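Ornithine carbamoyltransferase (Giardia intestinalis, PDB 3GRF) probably catalyses transfer of the carbamoyl group from carbamoyl phosphate to ornithine and is linked to the arginine degradation pathway. Local coordinates at residues Lys160-Ala165 and Gly234-Tyr239; Val238-Trp243 and Phe279-Pro284. All blocks are in the same frame, centred on the assembly; numbering follows the deposited sequence.

Contact 1. Residues Lys160-Ala165 and Gly234-Tyr239; sequences KGIKFA and GVDVVY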
loop_
_atom_site.group_PDB
_atom_site.type_symbol
_atom_site.label_atom_id
_atom_site.label_comp_id
_atom_site.label_asym_id
_atom_site.label_seq_id
_atom_site.Cartn_x
_atom_site.Cartn_y
_atom_site.Cartn_z
ATOM N N LYS A 160 -19.919 34.148 -8.218
ATOM C CA LYS A 160 -21.080 34.956 -7.883
ATOM C C LYS A 160 -22.246 34.811 -8.856
ATOM O O LYS A 160 -23.390 34.795 -8.417
ATOM C CB LYS A 160 -20.690 36.422 -7.759
ATOM C CG LYS A 160 -19.491 36.652 -6.870
ATOM C CD LYS A 160 -19.915 36.617 -5.447
ATOM C CE LYS A 160 -18.772 36.213 -4.531
ATOM N NZ LYS A 160 -17.559 37.089 -4.621
ATOM N N GLY A 161 -21.944 34.708 -10.158
ATOM C CA GLY A 161 -22.946 34.659 -11.235
ATOM C C GLY A 161 -23.419 33.266 -11.612
ATOM O O GLY A 161 -24.384 33.112 -12.365
ATOM N N ILE A 162 -22.738 32.239 -11.094
ATOM C CA ILE A 162 -23.057 30.857 -11.450
ATOM C C ILE A 162 -24.181 30.406 -10.546
ATOM O O ILE A 162 -23.968 30.255 -9.341
ATOM C CB ILE A 162 -21.857 29.868 -11.287
ATOM C CG1 ILE A 162 -20.637 30.355 -12.040
ATOM C CG2 ILE A 162 -22.211 28.506 -11.912
ATOM C CD1 ILE A 162 -20.969 30.784 -13.458
ATOM N N LYS A 163 -25.361 30.210 -11.115
ATOM C CA LYS A 163 -26.507 29.695 -10.337
ATOM C C LYS A 163 -26.367 28.172 -10.275
ATOM O O LYS A 163 -26.150 27.551 -11.300
ATOM C CB LYS A 163 -27.838 30.086 -10.982
ATOM C CG LYS A 163 -28.180 31.592 -10.995
ATOM C CD LYS A 163 -27.946 32.171 -12.391
ATOM C CE LYS A 163 -28.853 33.339 -12.686
ATOM N NZ LYS A 163 -29.976 32.827 -13.548
ATOM N N PHE A 164 -26.489 27.585 -9.075
ATOM C CA PHE A 164 -26.190 26.167 -8.854
ATOM C C PHE A 164 -27.499 25.467 -8.417
ATOM O O PHE A 164 -28.266 26.017 -7.623
ATOM C CB PHE A 164 -25.085 26.022 -7.807
ATOM C CG PHE A 164 -24.756 24.572 -7.451
ATOM C CD1 PHE A 164 -23.724 23.905 -8.088
ATOM C CD2 PHE A 164 -25.506 23.881 -6.485
ATOM C CE1 PHE A 164 -23.432 22.585 -7.772
ATOM C CE2 PHE A 164 -25.219 22.596 -6.167
ATOM C CZ PHE A 164 -24.204 21.931 -6.810
ATOM N N ALA A 165 -27.793 24.288 -8.946
ATOM C CA ALA A 165 -28.907 23.500 -8.358
ATOM C C ALA A 165 -28.543 22.043 -8.037
ATOM O O ALA A 165 -27.881 21.408 -8.841
ATOM C CB ALA A 165 -30.150 23.534 -9.278
ATOM N N GLY A 234 -33.215 28.295 -15.433
ATOM C CA GLY A 234 -32.178 29.317 -15.490
ATOM C C GLY A 234 -30.818 28.942 -14.911
ATOM O O GLY A 234 -29.868 29.719 -15.003
ATOM N N VAL A 235 -30.696 27.768 -14.296
ATOM C CA VAL A 235 -29.497 27.480 -13.497
ATOM C C VAL A 235 -28.296 27.159 -14.401
ATOM O O VAL A 235 -28.470 26.792 -15.562
ATOM C CB VAL A 235 -29.727 26.391 -12.392
ATOM C CG1 VAL A 235 -30.850 26.800 -11.421
ATOM C CG2 VAL A 235 -30.013 25.043 -13.012
ATOM N N ASP A 236 -27.083 27.320 -13.885
ATOM C CA ASP A 236 -25.869 27.126 -14.691
ATOM C C ASP A 236 -25.193 25.781 -14.427
ATOM O O ASP A 236 -24.334 25.346 -15.190
ATOM C CB ASP A 236 -24.878 28.260 -14.434
ATOM C CG ASP A 236 -25.465 29.621 -14.709
ATOM O OD1 ASP A 236 -25.599 30.408 -13.752
ATOM O OD2 ASP A 236 -25.784 29.901 -15.881
ATOM N N VAL A 237 -25.561 25.135 -13.319
ATOM C CA VAL A 237 -24.990 23.846 -12.920
ATOM C C VAL A 237 -26.164 23.048 -12.402
ATOM O O VAL A 237 -26.941 23.563 -11.591
ATOM C CB VAL A 237 -23.966 23.930 -11.758
ATOM C CG1 VAL A 237 -23.406 22.492 -11.427
ATOM C CG2 VAL A 237 -22.838 24.903 -12.102
ATOM N N VAL A 238 -26.278 21.809 -12.878
ATOM C CA VAL A 238 -27.217 20.872 -12.288
ATOM C C VAL A 238 -26.483 19.648 -11.756
ATOM O O VAL A 238 -25.832 18.910 -12.497
ATOM C CB VAL A 238 -28.271 20.413 -13.293
ATOM C CG1 VAL A 238 -29.260 19.405 -12.615
ATOM C CG2 VAL A 238 -29.024 21.616 -13.880
ATOM N N TYR A 239 -26.627 19.396 -10.463
ATOM C CA TYR A 239 -25.766 18.429 -9.840
ATOM C C TYR A 239 -26.722 17.454 -9.206
ATOM O O TYR A 239 -27.737 17.862 -8.656
ATOM C CB TYR A 239 -24.903 19.171 -8.810
ATOM C CG TYR A 239 -23.758 18.426 -8.153
ATOM C CD1 TYR A 239 -23.966 17.263 -7.415
ATOM C CD2 TYR A 239 -22.499 18.932 -8.210
ATOM C CE1 TYR A 239 -22.928 16.617 -6.771
ATOM C CE2 TYR A 239 -21.472 18.332 -7.565
ATOM C CZ TYR A 239 -21.681 17.152 -6.874
ATOM O OH TYR A 239 -20.635 16.561 -6.240
HETATM O O HOH W 1 -29.715 31.933 -16.424
#
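K163 lies across D236 and G234, its aliphatic part doing most of the touching. Its CB is 3.6 Å from D236 OD1, CG runs past the same oxygen, and the bend at chi2 (103°) brings CD to 3.2 Å from it; NZ finishes at G234 O, a weak hydrogen bond of 3.4 Å. One water, which accepts from NZ and donates to G234 O, bridges the same pair. The carboxylate of D236 is used by the backbone instead: K163 N donates to D236 OD1 at 2.7 Å, nearly straight (168°), through the lone pair pointing away from OD2, while D236 N returns a bond to K163 O. Beyond this reciprocal pair the chains run as parallel strands, with A165 N bound to V237 O (2.9 Å) and Y239 N to A165 O (2.9 Å). On one face, F164 CD1 packs on V237 CG1, and F164 CZ reaches Y239 CB at 3.5 Å, the two rings inclined at 51°. On the other face, A165 CB meets V235. Because R276 and S274 hold D236 OD2, the carboxylate is tied at both oxygens; this fixes its rotation and joins the strand entrances at the middle of the Rossmann-like sheet.

Contact 2. Residues Val238-Trp243 and Phe279-Pro284; sequences VYTDSW and FMNCLP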
loop_
_atom_site.group_PDB
_atom_site.type_symbol
_atom_site.label_atom_id
_atom_site.label_comp_id
_atom_site.label_asym_id
_atom_site.label_seq_id
_atom_site.Cartn_x
_atom_site.Cartn_y
_atom_site.Cartn_z
ATOM N N VAL A 238 -26.278 21.809 -12.878
ATOM C CA VAL A 238 -27.217 20.872 -12.288
ATOM C C VAL A 238 -26.483 19.648 -11.756
ATOM O O VAL A 238 -25.832 18.910 -12.497
ATOM C CB VAL A 238 -28.271 20.413 -13.293
ATOM C CG1 VAL A 238 -29.260 19.405 -12.615
ATOM C CG2 VAL A 238 -29.024 21.616 -13.880
ATOM N N TYR A 239 -26.627 19.396 -10.463
ATOM C CA TYR A 239 -25.766 18.429 -9.840
ATOM C C TYR A 239 -26.722 17.454 -9.206
ATOM O O TYR A 239 -27.737 17.862 -8.656
ATOM C CB TYR A 239 -24.903 19.171 -8.810
ATOM C CG TYR A 239 -23.758 18.426 -8.153
ATOM C CD1 TYR A 239 -23.966 17.263 -7.415
ATOM C CD2 TYR A 239 -22.499 18.932 -8.210
ATOM C CE1 TYR A 239 -22.928 16.617 -6.771
ATOM C CE2 TYR A 239 -21.472 18.332 -7.565
ATOM C CZ TYR A 239 -21.681 17.152 -6.874
ATOM O OH TYR A 239 -20.635 16.561 -6.240
ATOM N N THR A 240 -26.422 16.168 -9.337
ATOM C CA THR A 240 -27.189 15.141 -8.640
ATOM C C THR A 240 -26.282 14.033 -8.157
ATOM O O THR A 240 -25.093 14.001 -8.486
ATOM C CB THR A 240 -28.347 14.609 -9.509
ATOM O OG1 THR A 240 -29.206 13.802 -8.687
ATOM C CG2 THR A 240 -27.836 13.838 -10.706
ATOM N N ASP A 241 -26.797 13.151 -7.307
ATOM C CA ASP A 241 -25.968 12.012 -6.929
ATOM C C ASP A 241 -26.818 10.845 -6.477
ATOM O O ASP A 241 -28.032 10.953 -6.466
ATOM C CB ASP A 241 -24.821 12.420 -5.943
ATOM C CG ASP A 241 -25.215 12.382 -4.458
ATOM O OD1 ASP A 241 -24.352 12.024 -3.643
ATOM O OD2 ASP A 241 -26.348 12.717 -4.092
ATOM N N SER A 242 -26.153 9.746 -6.153
ATOM C CA SER A 242 -26.745 8.450 -5.994
ATOM C C SER A 242 -27.956 8.500 -5.080
ATOM O O SER A 242 -27.892 9.046 -3.985
ATOM C CB SER A 242 -25.681 7.495 -5.455
ATOM O OG SER A 242 -26.284 6.352 -4.881
ATOM N N TRP A 243 -29.060 7.934 -5.556
ATOM C CA TRP A 243 -30.248 7.662 -4.757
ATOM C C TRP A 243 -30.101 6.510 -3.746
ATOM O O TRP A 243 -30.914 6.412 -2.823
ATOM C CB TRP A 243 -31.401 7.324 -5.688
ATOM C CG TRP A 243 -31.958 8.483 -6.452
ATOM C CD1 TRP A 243 -31.601 9.803 -6.347
ATOM C CD2 TRP A 243 -32.990 8.422 -7.422
ATOM N NE1 TRP A 243 -32.356 10.565 -7.201
ATOM C CE2 TRP A 243 -33.218 9.742 -7.876
ATOM C CE3 TRP A 243 -33.755 7.374 -7.963
ATOM C CZ2 TRP A 243 -34.187 10.044 -8.848
ATOM C CZ3 TRP A 243 -34.714 7.675 -8.936
ATOM C CH2 TRP A 243 -34.916 8.998 -9.368
ATOM N N PHE A 279 -23.626 19.784 -16.346
ATOM C CA PHE A 279 -24.214 18.754 -15.480
ATOM C C PHE A 279 -23.049 18.037 -14.701
ATOM O O PHE A 279 -22.006 17.701 -15.288
ATOM C CB PHE A 279 -25.020 17.746 -16.318
ATOM C CG PHE A 279 -25.370 16.544 -15.563
ATOM C CD1 PHE A 279 -26.477 16.576 -14.692
ATOM C CD2 PHE A 279 -24.565 15.411 -15.626
ATOM C CE1 PHE A 279 -26.775 15.451 -13.890
ATOM C CE2 PHE A 279 -24.858 14.264 -14.834
ATOM C CZ PHE A 279 -25.945 14.296 -13.967
ATOM N N MET A 280 -23.229 17.852 -13.382
ATOM C CA MET A 280 -22.252 17.256 -12.484
ATOM C C MET A 280 -22.894 16.129 -11.666
ATOM O O MET A 280 -24.091 16.192 -11.403
ATOM C CB MET A 280 -21.769 18.333 -11.524
ATOM C CG MET A 280 -21.048 19.431 -12.247
ATOM S SD MET A 280 -20.281 20.676 -11.174
ATOM C CE MET A 280 -18.771 19.878 -10.620
ATOM N N ASN A 281 -22.099 15.133 -11.267
ATOM C CA ASN A 281 -22.519 14.024 -10.355
ATOM C C ASN A 281 -21.193 13.490 -9.793
ATOM O O ASN A 281 -20.267 13.095 -10.562
ATOM C CB ASN A 281 -23.297 12.936 -11.176
ATOM C CG ASN A 281 -23.757 11.702 -10.348
ATOM O OD1 ASN A 281 -24.727 11.051 -10.709
ATOM N ND2 ASN A 281 -23.066 11.384 -9.272
ATOM N N CYS A 282 -21.054 13.497 -8.467
ATOM C CA CYS A 282 -19.786 13.122 -7.847
ATOM C C CYS A 282 -19.428 11.648 -8.064
ATOM O O CYS A 282 -18.277 11.257 -7.852
ATOM C CB CYS A 282 -19.807 13.492 -6.365
ATOM S SG CYS A 282 -21.216 12.825 -5.427
ATOM N N LEU A 283 -20.405 10.844 -8.494
ATOM C CA LEU A 283 -20.239 9.385 -8.731
ATOM C C LEU A 283 -20.245 8.553 -7.433
ATOM O O LEU A 283 -20.030 9.092 -6.364
ATOM C CB LEU A 283 -19.009 9.050 -9.604
ATOM C CG LEU A 283 -18.906 9.710 -10.993
ATOM C CD1 LEU A 283 -17.577 9.396 -11.709
ATOM C CD2 LEU A 283 -20.126 9.361 -11.870
ATOM N N PRO A 284 -20.535 7.239 -7.517
ATOM C CA PRO A 284 -20.950 6.414 -8.663
ATOM C C PRO A 284 -22.284 6.846 -9.290
ATOM O O PRO A 284 -23.241 7.182 -8.566
ATOM C CB PRO A 284 -21.076 5.016 -8.049
ATOM C CG PRO A 284 -21.328 5.273 -6.614
ATOM C CD PRO A 284 -20.452 6.430 -6.289
HETATM O O HOH W 2 -23.267 9.433 -7.077
#
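F279 lays its ring alongside V238 and T240, CG being anti to the backbone N (chi1 167°): CD1 comes within 3.3 Å of V238 O, and T240 CG2 sits at the ring edge, 3.7 Å from CE1. M280 then makes the parallel ladder, whose short strand axes diverge by 20°. Its N donates to V238 O at 2.9 Å (170° at the hydrogen), and its O accepts from T240 N at 3.1 Å. Its side chain turns to the Y239 side of the sheet, where CB lies 3.4 Å from Y239 CD2. Its sulfur stands obliquely beside that ring, 5.3 Å from SD to the centroid, a Met-aromatic contact. N281 CA approaches T240 O in a CA-H...O contact. C282 lies between Y239 and D241: CB is 3.2 Å from Y239 OH, which is itself hydrogen-bonded to D141, and SG packs on D241 CB at 3.7 Å. After L283, the cis peptide preceding P284 turns the chain, and a water links P284 O to S242 N. The sequence NCLP matches the HCLP signature of ornithine carbamoyltransferases except at its first residue, consistent with a loop bordering the ornithine site, as in relatives. The direct hydrogen bonds across the contact thus lie within the paired strands; in the loops beyond, C282 N is buried without a polar partner, D241 is held from outside by Y166 and N172, and a single water spans the diverging loops.

Overall arrangement
Both contacts are largely buried and share strand 237-240, which contact 1 joins to strand 164-167 and contact 2 to the strand 278-281, outermost in this chain's five-stranded parallel sheet. Their centres are 14 Å apart, yet V237 CG1 touches M280 SD at 3.6 Å, so one apolar layer runs across three strands. They differ in where polar chemistry gathers. Contact 1 works where the chains enter the sheet, with a carboxylate-to-backbone bond and a solvent-linked lysine at its margin. Contact 2 extends beyond the C-terminal strand ends, where the loops separate, with L283 packing on V96 of the second subunit.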